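Local coordinates for protein peptidoglycan glycosyltransferase (Atopobium parvulum, PDB 4OVD) that is a penicillin-binding protein, in which a dimerisation domain is joined to a domain of the penicillin-binding transpeptidase family, at residues I304-N309 / A461-D466; D466-V471 / C515-P520; G157-Q162 / E226-A231; T236-D241 / V529-T534. One frame throughout, in Å; residues are numbered along the deposited sequence.

Contact 1: residues I304-N309 / A461-D466; sequences IGVDNN and ASAELD
With CG1 anti to the backbone N (chi1 169°) and CG2 anti to the carbonyl carbon, Val-306 offers one methyl to each of two neighbours on helix 458-474, Ala-463 and Glu-464. The glutamate does the reaching: its chain folds at the second torsion (chi2 -71°) and carries the carboxylate alongside the valine, the two side chains sliding past each other in opposite directions. Val-306 CG2 and Glu-464 OE2 lie 3.7 Å apart, a plain van der Waals touch. The other oxygen, OE1, is hydrogen-bonded to Thr-302 OG1, so the buried acid is tied to the same helix whose valine it brushes. Val-306 CG1 meets Ala-463 CB more loosely, at 4.4 Å.

Just beyond, helix 298-307 ends in a Schellman motif with Asn-309 at positive phi. The carbonyl of Ile-304 is gripped twice: Asn-308 ND2 donates to Ile-304 O at 2.8 Å and the backbone N of Asn-308 reaches the same oxygen from the opposite face of its plane. The helix pair is flanked by helix 366-375, where Ile-373 meets Ile-304, and by helix 418-429, whose Val-428 packs on Glu-464.

Contact 2: residues D466-V471 / C515-P520; sequences DMMTTV and CGIVNP
Selenomethionine Met-468 and Ile-517 make the tight part of this contact, the selenomethionine's CE lying 3.7 Å from CD1 of the isoleucine. Met-468 runs out from its helix with an extended middle (chi2 170°) and turns only at the last torsion (chi3 67°), which brings its terminal methyl onto the end of Ile-517. The two chains cross at about a right angle, and the closest touch is between their terminal methyls. A more distant approach, 4.5 Å between Met-468 CE and Cys-515 O, extends the touch along the strand. All three residues are buried, and no hydrogen bond passes between the segments.

This is helix-on-sheet packing: helix 458-474 lies against the five-stranded antiparallel sheet at the centre of the penicillin-binding transpeptidase fold. Strand 510-518 supplies Ile-517, while the neighbouring edge strand 487-495 is bonded to the helix directly, through the backbones of Met-468 and Gly-489. Tyr-425 and Val-428 of helix 418-429 pack on Met-468, and Ala-429 of that helix on Ile-517.

Toward Thr-469 and Pro-520, both partly exposed, the packing thins. The two side chains come no nearer to each other than 5.5 Å, from Thr-469 OG1 to Pro-520 CG, and Ala-488 touches both of them, while Thr-469 OG1 turns back to bond Leu-465 O within its own helix.

Contact 3: residues G157-Q162 / E226-A231; sequences GNVGVQ and ELQKKA
Val-159 and Gly-160 press on Gln-228 and Lys-229 of helix 225-242 from the two central positions of a type II beta turn, which runs from Asn-158 to Val-161 and leads into the short helix 161-164. Asn-158 opens the turn and is moored away from the contact, its OD1 hydrogen-bonded to Phe-271 N. Val-159 follows and carries most of the packing. Its CG1, anti to the backbone N (chi1 -178°), lies over the helix backbone itself, 3.8 Å from Lys-229 N, and also touches the root of the lysine side chain, 4.0 Å from Lys-229 CB. The same methyl borders the neighbouring side chain, with Gln-228 CG 4.0 Å from Val-159 CG1.

Gly-160 comes next, at the N-cap position and with the positive phi (77°) that glycine accepts readily as the third residue of such a turn. Having no side chain, it lets its main chain settle directly on the glutamine. One carboxylate oxygen, Glu-232 OE2, accepts from both the backbone N of Gly-160 and Gln-228 NE2; the latter has a second partner in Ala-263 O on strand 260-266. Val-161 closes the turn through a weak bond from its N to Asn-158 O, and Gln-162 runs on into the helix, its NE2 bonded to Ser-265 O and Ser-281 O. At the closest approach of the two segments, Gly-160 CA sits 3.7 Å from Gln-228 CG.

Contact 4: residues T236-D241 / V529-T534; sequences TAAVKD and VGLNDT
Leu-531 drives one methyl, CD2, against two consecutive residues of helix 225-242: it lies 4.1 Å from Ala-238 CB and equally 4.1 Å from Val-239 CG2. The leucine is directed toward the helix from its strand, and its near-extended second torsion (chi2 168°) sends CD1 onward, anti to CA, while CD2 branches off to do the touching. On the helix side the two partners contribute differently. Ala-238 faces the strand and meets the leucine with its CB. Val-239 is turned more to the flank, and its CG2, anti to the carbonyl carbon, meets the leucine with the two side chains set at a slant to each other. The nearest backbones, at Val-239 and Leu-531, stand 6.7 Å apart from CA to CA.

All three side chains are buried and the contact is wholly apolar, a worked case of helix-on-sheet packing, in which one leucine methyl serves two helix residues. A polar tie lies just past it, where Thr-534 OG1 is hydrogen-bonded to Phe-242 O at the end of the helix.

Strand 525-532 is the middle one of five, between 248-253 and 510-518, and Leu-531 pairs through its backbone with Ala-512. Beside helix 225-242 runs the C-terminal helix 542-556, whose Val-545 packs on Ala-238, while Tyr-266 of strand 260-266 touches Val-239.

From the N terminus, contact 3 is the first to close, bringing the turn at 157-162 onto helix 225-242. Further along that helix contact 4 opens, and its loop of nearly 300 residues closes only at strand 525-532. Within this span lie the other two, in series: contact 1 joins helices 298-307 and 458-474, and contact 2 continues from the same helix to strand 510-518, the two sharing Asp-466 and touching through Leu-465 and Ile-517. Contacts 2 and 4 reach adjacent strands of one antiparallel sheet. Contacts 1 and 3 lie on opposite sides of the chain's centre, their own centres about 36 Å apart.

Contact 1: residues I304-N309 / A461-D466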
# COMPACT_ATOMS: atom_id res chain seq x y z
N ILE A 304 -17.27 -5.58 5.46
CA ILE A 304 -17.72 -5.96 6.78
C ILE A 304 -19.23 -6.21 6.87
O ILE A 304 -19.64 -7.19 7.47
CB ILE A 304 -17.30 -4.88 7.80
CG1 ILE A 304 -15.79 -4.88 7.94
CG2 ILE A 304 -17.90 -5.16 9.16
CD1 ILE A 304 -15.31 -3.63 8.71
N GLY A 305 -20.03 -5.33 6.26
CA GLY A 305 -21.44 -5.46 6.23
C GLY A 305 -21.88 -6.69 5.47
O GLY A 305 -22.68 -7.53 5.95
N VAL A 306 -21.30 -6.86 4.32
CA VAL A 306 -21.65 -7.97 3.47
C VAL A 306 -21.23 -9.26 4.13
O VAL A 306 -21.98 -10.23 4.20
CB VAL A 306 -20.97 -7.82 2.11
CG1 VAL A 306 -21.11 -9.12 1.30
CG2 VAL A 306 -21.57 -6.65 1.33
N ASP A 307 -20.03 -9.29 4.67
CA ASP A 307 -19.56 -10.51 5.27
C ASP A 307 -20.38 -10.82 6.49
O ASP A 307 -20.44 -11.93 6.91
CB ASP A 307 -18.09 -10.48 5.65
CG ASP A 307 -17.50 -11.91 5.70
OD1 ASP A 307 -17.62 -12.70 4.69
OD2 ASP A 307 -16.94 -12.23 6.76
N ASN A 308 -20.97 -9.82 7.12
CA ASN A 308 -21.85 -10.11 8.27
C ASN A 308 -23.31 -10.36 7.82
O ASN A 308 -24.20 -10.49 8.64
CB ASN A 308 -21.79 -8.98 9.26
CG ASN A 308 -20.63 -9.14 10.24
OD1 ASN A 308 -20.75 -9.83 11.19
ND2 ASN A 308 -19.56 -8.44 10.03
N ASN A 309 -23.56 -10.33 6.52
CA ASN A 309 -24.89 -10.62 5.94
C ASN A 309 -25.94 -9.59 6.36
O ASN A 309 -27.09 -9.89 6.64
CB ASN A 309 -25.36 -12.04 6.28
CG ASN A 309 -24.41 -13.17 5.76
OD1 ASN A 309 -24.14 -14.11 6.46
ND2 ASN A 309 -23.90 -13.03 4.57
N ALA A 461 -15.86 -11.52 -0.96
CA ALA A 461 -14.83 -11.03 -1.83
C ALA A 461 -15.34 -10.84 -3.24
O ALA A 461 -15.09 -9.81 -3.83
CB ALA A 461 -13.61 -11.90 -1.84
N SER A 462 -16.08 -11.80 -3.75
CA SER A 462 -16.67 -11.69 -5.05
C SER A 462 -17.70 -10.57 -5.17
O SER A 462 -17.76 -9.92 -6.18
CB SER A 462 -17.39 -13.02 -5.42
OG SER A 462 -16.43 -14.03 -5.50
N ALA A 463 -18.56 -10.37 -4.17
CA ALA A 463 -19.54 -9.30 -4.23
C ALA A 463 -18.78 -7.95 -4.19
O ALA A 463 -19.11 -7.06 -4.93
CB ALA A 463 -20.50 -9.41 -3.05
N GLU A 464 -17.71 -7.83 -3.39
CA GLU A 464 -16.94 -6.61 -3.35
C GLU A 464 -16.22 -6.33 -4.70
O GLU A 464 -16.19 -5.16 -5.17
CB GLU A 464 -15.95 -6.63 -2.24
CG GLU A 464 -16.56 -6.62 -0.86
CD GLU A 464 -17.20 -5.28 -0.48
OE1 GLU A 464 -16.61 -4.19 -0.72
OE2 GLU A 464 -18.32 -5.33 0.08
N LEU A 465 -15.62 -7.35 -5.30
CA LEU A 465 -14.98 -7.16 -6.58
C LEU A 465 -16.00 -6.69 -7.62
O LEU A 465 -15.68 -5.82 -8.47
CB LEU A 465 -14.33 -8.44 -7.10
CG LEU A 465 -13.01 -8.90 -6.50
CD1 LEU A 465 -12.62 -10.29 -7.06
CD2 LEU A 465 -11.90 -7.86 -6.75
N ASP A 466 -17.19 -7.30 -7.60
CA ASP A 466 -18.26 -6.89 -8.49
C ASP A 466 -18.55 -5.40 -8.33
O ASP A 466 -18.68 -4.68 -9.31
CB ASP A 466 -19.53 -7.71 -8.31
CG ASP A 466 -20.52 -7.48 -9.45
OD1 ASP A 466 -20.21 -7.92 -10.58
OD2 ASP A 466 -21.59 -6.87 -9.23

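Contact 2: residues D466-V471 / C515-P520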
# COMPACT_ATOMS: atom_id res chain seq x y z
N ASP A 466 -17.19 -7.30 -7.60
CA ASP A 466 -18.26 -6.89 -8.49
C ASP A 466 -18.55 -5.40 -8.33
O ASP A 466 -18.68 -4.68 -9.31
CB ASP A 466 -19.53 -7.71 -8.31
CG ASP A 466 -20.52 -7.48 -9.45
OD1 ASP A 466 -20.21 -7.92 -10.58
OD2 ASP A 466 -21.59 -6.87 -9.23
N MSE A 467 -18.64 -4.92 -7.11
CA MSE A 467 -18.91 -3.52 -6.91
C MSE A 467 -17.72 -2.67 -7.30
O MSE A 467 -17.91 -1.63 -7.88
CB MSE A 467 -19.35 -3.13 -5.51
CG MSE A 467 -20.62 -3.85 -5.17
SE MSE A 467 -21.32 -3.35 -3.41
CE MSE A 467 -20.09 -4.36 -2.24
N MSE A 468 -16.50 -3.14 -7.07
CA MSE A 468 -15.31 -2.37 -7.43
C MSE A 468 -15.19 -2.31 -8.92
O MSE A 468 -14.60 -1.39 -9.45
CB MSE A 468 -14.10 -2.99 -6.83
CG MSE A 468 -14.17 -2.71 -5.34
SE MSE A 468 -12.72 -3.82 -4.56
CE MSE A 468 -11.13 -2.95 -5.28
N THR A 469 -15.75 -3.29 -9.63
CA THR A 469 -15.76 -3.26 -11.07
C THR A 469 -16.73 -2.16 -11.57
O THR A 469 -16.41 -1.48 -12.55
CB THR A 469 -16.16 -4.64 -11.63
OG1 THR A 469 -15.18 -5.56 -11.13
CG2 THR A 469 -16.17 -4.67 -13.18
N THR A 470 -17.86 -1.97 -10.89
CA THR A 470 -18.85 -0.92 -11.21
C THR A 470 -18.21 0.42 -11.03
O THR A 470 -18.45 1.31 -11.82
CB THR A 470 -20.06 -1.02 -10.27
OG1 THR A 470 -20.77 -2.22 -10.59
CG2 THR A 470 -21.03 0.09 -10.45
N VAL A 471 -17.35 0.55 -10.04
CA VAL A 471 -16.66 1.82 -9.78
C VAL A 471 -15.87 2.25 -11.01
O VAL A 471 -15.82 3.42 -11.35
CB VAL A 471 -15.69 1.77 -8.56
CG1 VAL A 471 -14.82 3.06 -8.45
CG2 VAL A 471 -16.51 1.60 -7.26
N CYS A 515 -6.72 2.52 -5.84
CA CYS A 515 -6.21 1.18 -5.63
C CYS A 515 -7.03 0.28 -6.55
O CYS A 515 -8.27 0.29 -6.47
CB CYS A 515 -6.37 0.71 -4.19
SG CYS A 515 -5.37 -0.83 -3.92
N GLY A 516 -6.36 -0.45 -7.44
CA GLY A 516 -7.05 -1.34 -8.40
C GLY A 516 -6.43 -2.70 -8.59
O GLY A 516 -5.26 -2.89 -8.36
N ILE A 517 -7.25 -3.65 -9.00
CA ILE A 517 -6.88 -5.03 -9.16
C ILE A 517 -7.10 -5.30 -10.64
O ILE A 517 -8.18 -5.02 -11.16
CB ILE A 517 -7.83 -5.91 -8.31
CG1 ILE A 517 -7.75 -5.50 -6.84
CG2 ILE A 517 -7.48 -7.37 -8.47
CD1 ILE A 517 -8.92 -5.89 -5.94
N VAL A 518 -6.09 -5.80 -11.32
CA VAL A 518 -6.19 -6.07 -12.75
C VAL A 518 -6.51 -7.58 -12.91
O VAL A 518 -5.91 -8.39 -12.23
CB VAL A 518 -4.86 -5.72 -13.47
CG1 VAL A 518 -5.02 -5.86 -14.97
CG2 VAL A 518 -4.41 -4.31 -13.15
N ASN A 519 -7.48 -7.91 -13.78
CA ASN A 519 -7.92 -9.28 -14.05
C ASN A 519 -7.93 -10.03 -12.76
O ASN A 519 -7.08 -10.92 -12.52
CB ASN A 519 -7.03 -9.94 -15.07
CG ASN A 519 -7.15 -9.29 -16.44
OD1 ASN A 519 -7.98 -8.42 -16.64
ND2 ASN A 519 -6.33 -9.73 -17.40
N PRO A 520 -8.87 -9.63 -11.89
CA PRO A 520 -9.03 -10.17 -10.56
C PRO A 520 -9.15 -11.70 -10.51
O PRO A 520 -8.72 -12.30 -9.54
CB PRO A 520 -10.30 -9.50 -10.08
CG PRO A 520 -10.38 -8.25 -10.90
CD PRO A 520 -9.99 -8.72 -12.23

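Contact 3: residues G157-Q162 / E226-A231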
# COMPACT_ATOMS: atom_id res chain seq x y z
N GLY A 157 22.07 1.95 -10.63
CA GLY A 157 22.18 3.28 -10.06
C GLY A 157 21.14 3.55 -9.01
O GLY A 157 20.98 2.74 -8.10
N ASN A 158 20.41 4.65 -9.17
CA ASN A 158 19.37 5.09 -8.22
C ASN A 158 18.05 4.38 -8.28
O ASN A 158 17.17 4.63 -7.43
CB ASN A 158 19.11 6.58 -8.39
CG ASN A 158 20.31 7.43 -8.03
OD1 ASN A 158 21.09 7.09 -7.12
ND2 ASN A 158 20.46 8.54 -8.71
N VAL A 159 17.92 3.46 -9.22
CA VAL A 159 16.68 2.73 -9.39
C VAL A 159 16.47 1.74 -8.26
O VAL A 159 17.21 0.79 -8.10
CB VAL A 159 16.63 1.91 -10.71
CG1 VAL A 159 15.28 1.23 -10.80
CG2 VAL A 159 16.86 2.79 -11.94
N GLY A 160 15.41 1.92 -7.50
CA GLY A 160 15.12 0.96 -6.45
C GLY A 160 15.98 1.11 -5.22
O GLY A 160 15.84 0.31 -4.27
N VAL A 161 16.82 2.14 -5.19
CA VAL A 161 17.72 2.29 -4.04
C VAL A 161 16.93 2.63 -2.76
O VAL A 161 17.38 2.37 -1.63
CB VAL A 161 18.83 3.31 -4.30
CG1 VAL A 161 18.30 4.73 -4.18
CG2 VAL A 161 19.95 3.10 -3.31
N GLN A 162 15.76 3.23 -2.92
CA GLN A 162 14.90 3.51 -1.80
C GLN A 162 14.50 2.20 -1.10
O GLN A 162 14.43 2.12 0.14
CB GLN A 162 13.68 4.27 -2.27
CG GLN A 162 12.86 4.94 -1.18
CD GLN A 162 11.75 5.77 -1.81
OE1 GLN A 162 10.95 5.22 -2.51
NE2 GLN A 162 11.74 7.06 -1.61
N GLU A 226 13.02 -3.53 -13.82
CA GLU A 226 12.55 -2.67 -14.92
C GLU A 226 11.18 -2.02 -14.58
O GLU A 226 10.90 -0.88 -14.93
CB GLU A 226 12.45 -3.48 -16.23
CG GLU A 226 12.79 -2.63 -17.44
CD GLU A 226 14.23 -2.13 -17.43
OE1 GLU A 226 15.14 -2.83 -16.92
OE2 GLU A 226 14.46 -1.02 -17.96
N LEU A 227 10.35 -2.74 -13.84
CA LEU A 227 9.06 -2.20 -13.41
C LEU A 227 9.29 -1.16 -12.31
O LEU A 227 8.54 -0.20 -12.16
CB LEU A 227 8.16 -3.32 -12.92
CG LEU A 227 6.76 -2.81 -12.73
CD1 LEU A 227 6.26 -2.19 -14.04
CD2 LEU A 227 5.90 -3.99 -12.28
N GLN A 228 10.36 -1.31 -11.59
CA GLN A 228 10.67 -0.37 -10.53
C GLN A 228 11.05 0.94 -11.16
O GLN A 228 10.66 1.98 -10.70
CB GLN A 228 11.80 -0.92 -9.66
CG GLN A 228 12.23 -0.00 -8.56
CD GLN A 228 11.16 0.20 -7.55
OE1 GLN A 228 10.28 -0.66 -7.35
NE2 GLN A 228 11.21 1.35 -6.87
N LYS A 229 11.75 0.88 -12.27
CA LYS A 229 12.17 2.11 -12.95
C LYS A 229 11.00 2.91 -13.49
O LYS A 229 10.98 4.13 -13.45
CB LYS A 229 13.11 1.70 -14.09
CG LYS A 229 13.66 2.84 -14.92
CD LYS A 229 14.41 2.24 -16.11
CE LYS A 229 15.04 3.32 -16.97
NZ LYS A 229 16.06 4.02 -16.15
N LYS A 230 10.06 2.21 -14.08
CA LYS A 230 8.83 2.83 -14.57
C LYS A 230 8.04 3.40 -13.41
O LYS A 230 7.49 4.48 -13.53
CB LYS A 230 7.95 1.81 -15.27
CG LYS A 230 8.53 1.23 -16.55
CD LYS A 230 7.57 0.20 -17.13
CE LYS A 230 8.15 -0.45 -18.35
NZ LYS A 230 8.37 0.63 -19.34
N ALA A 231 7.91 2.64 -12.32
CA ALA A 231 7.18 3.15 -11.17
C ALA A 231 7.75 4.48 -10.72
O ALA A 231 7.02 5.45 -10.47
CB ALA A 231 7.22 2.16 -10.01

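Contact 4: residues T236-D241 / V529-T534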
# COMPACT_ATOMS: atom_id res chain seq x y z
N THR A 236 7.24 10.18 -10.42
CA THR A 236 7.86 11.54 -10.50
C THR A 236 7.09 12.46 -11.45
O THR A 236 6.76 13.61 -11.08
CB THR A 236 9.34 11.46 -10.91
OG1 THR A 236 10.03 10.60 -9.99
CG2 THR A 236 10.01 12.83 -10.96
N ALA A 237 6.72 11.93 -12.62
CA ALA A 237 5.95 12.73 -13.62
C ALA A 237 4.57 13.11 -13.10
O ALA A 237 4.09 14.22 -13.36
CB ALA A 237 5.85 12.01 -14.99
N ALA A 238 3.95 12.20 -12.35
CA ALA A 238 2.63 12.48 -11.82
C ALA A 238 2.66 13.59 -10.78
O ALA A 238 1.76 14.43 -10.74
CB ALA A 238 2.06 11.22 -11.18
N VAL A 239 3.62 13.49 -9.86
CA VAL A 239 3.79 14.50 -8.84
C VAL A 239 3.90 15.85 -9.49
O VAL A 239 3.24 16.79 -9.08
CB VAL A 239 5.00 14.15 -7.93
CG1 VAL A 239 5.59 15.40 -7.24
CG2 VAL A 239 4.53 13.10 -6.92
N LYS A 240 4.71 15.92 -10.54
CA LYS A 240 4.87 17.15 -11.32
C LYS A 240 3.54 17.59 -11.99
O LYS A 240 3.04 18.70 -11.74
CB LYS A 240 5.99 16.96 -12.36
CG LYS A 240 6.24 18.14 -13.27
CD LYS A 240 7.32 17.88 -14.34
CE LYS A 240 7.21 18.92 -15.45
NZ LYS A 240 8.31 18.87 -16.45
N ASP A 241 2.93 16.71 -12.79
CA ASP A 241 1.68 17.05 -13.53
C ASP A 241 0.50 17.41 -12.68
O ASP A 241 -0.29 18.25 -13.08
CB ASP A 241 1.19 15.89 -14.43
CG ASP A 241 2.23 15.42 -15.45
OD1 ASP A 241 3.16 16.18 -15.81
OD2 ASP A 241 2.13 14.25 -15.88
N VAL A 529 -1.78 3.88 -6.26
CA VAL A 529 -1.23 5.15 -6.62
C VAL A 529 -1.82 6.19 -5.70
O VAL A 529 -3.05 6.27 -5.51
CB VAL A 529 -1.61 5.62 -8.03
CG1 VAL A 529 -1.00 6.99 -8.27
CG2 VAL A 529 -1.17 4.61 -9.11
N GLY A 530 -0.95 6.98 -5.09
CA GLY A 530 -1.36 8.05 -4.19
C GLY A 530 -0.58 9.32 -4.50
O GLY A 530 0.59 9.25 -4.74
N LEU A 531 -1.23 10.47 -4.40
CA LEU A 531 -0.66 11.76 -4.66
C LEU A 531 -1.05 12.58 -3.47
O LEU A 531 -2.26 12.81 -3.25
CB LEU A 531 -1.25 12.36 -5.91
CG LEU A 531 -0.79 11.57 -7.15
CD1 LEU A 531 -1.57 11.92 -8.42
CD2 LEU A 531 0.71 11.72 -7.38
N ASN A 532 -0.03 13.10 -2.79
CA ASN A 532 -0.21 13.82 -1.54
C ASN A 532 -0.09 15.32 -1.71
O ASN A 532 0.84 15.85 -2.36
CB ASN A 532 0.78 13.35 -0.49
CG ASN A 532 0.79 11.84 -0.31
OD1 ASN A 532 -0.15 11.11 -0.64
ND2 ASN A 532 1.90 11.36 0.21
N ASP A 533 -1.12 15.97 -1.19
CA ASP A 533 -1.33 17.40 -1.23
C ASP A 533 -1.49 17.93 -2.64
O ASP A 533 -0.74 18.78 -3.14
CB ASP A 533 -0.28 18.17 -0.40
CG ASP A 533 -0.73 19.59 -0.04
OD1 ASP A 533 -1.86 20.02 -0.42
OD2 ASP A 533 0.04 20.30 0.62
N THR A 534 -2.53 17.40 -3.27
CA THR A 534 -2.94 17.80 -4.60
C THR A 534 -4.40 18.32 -4.55
O THR A 534 -5.18 17.92 -3.73
CB THR A 534 -2.78 16.70 -5.67
OG1 THR A 534 -3.20 17.25 -6.91
CG2 THR A 534 -3.69 15.50 -5.40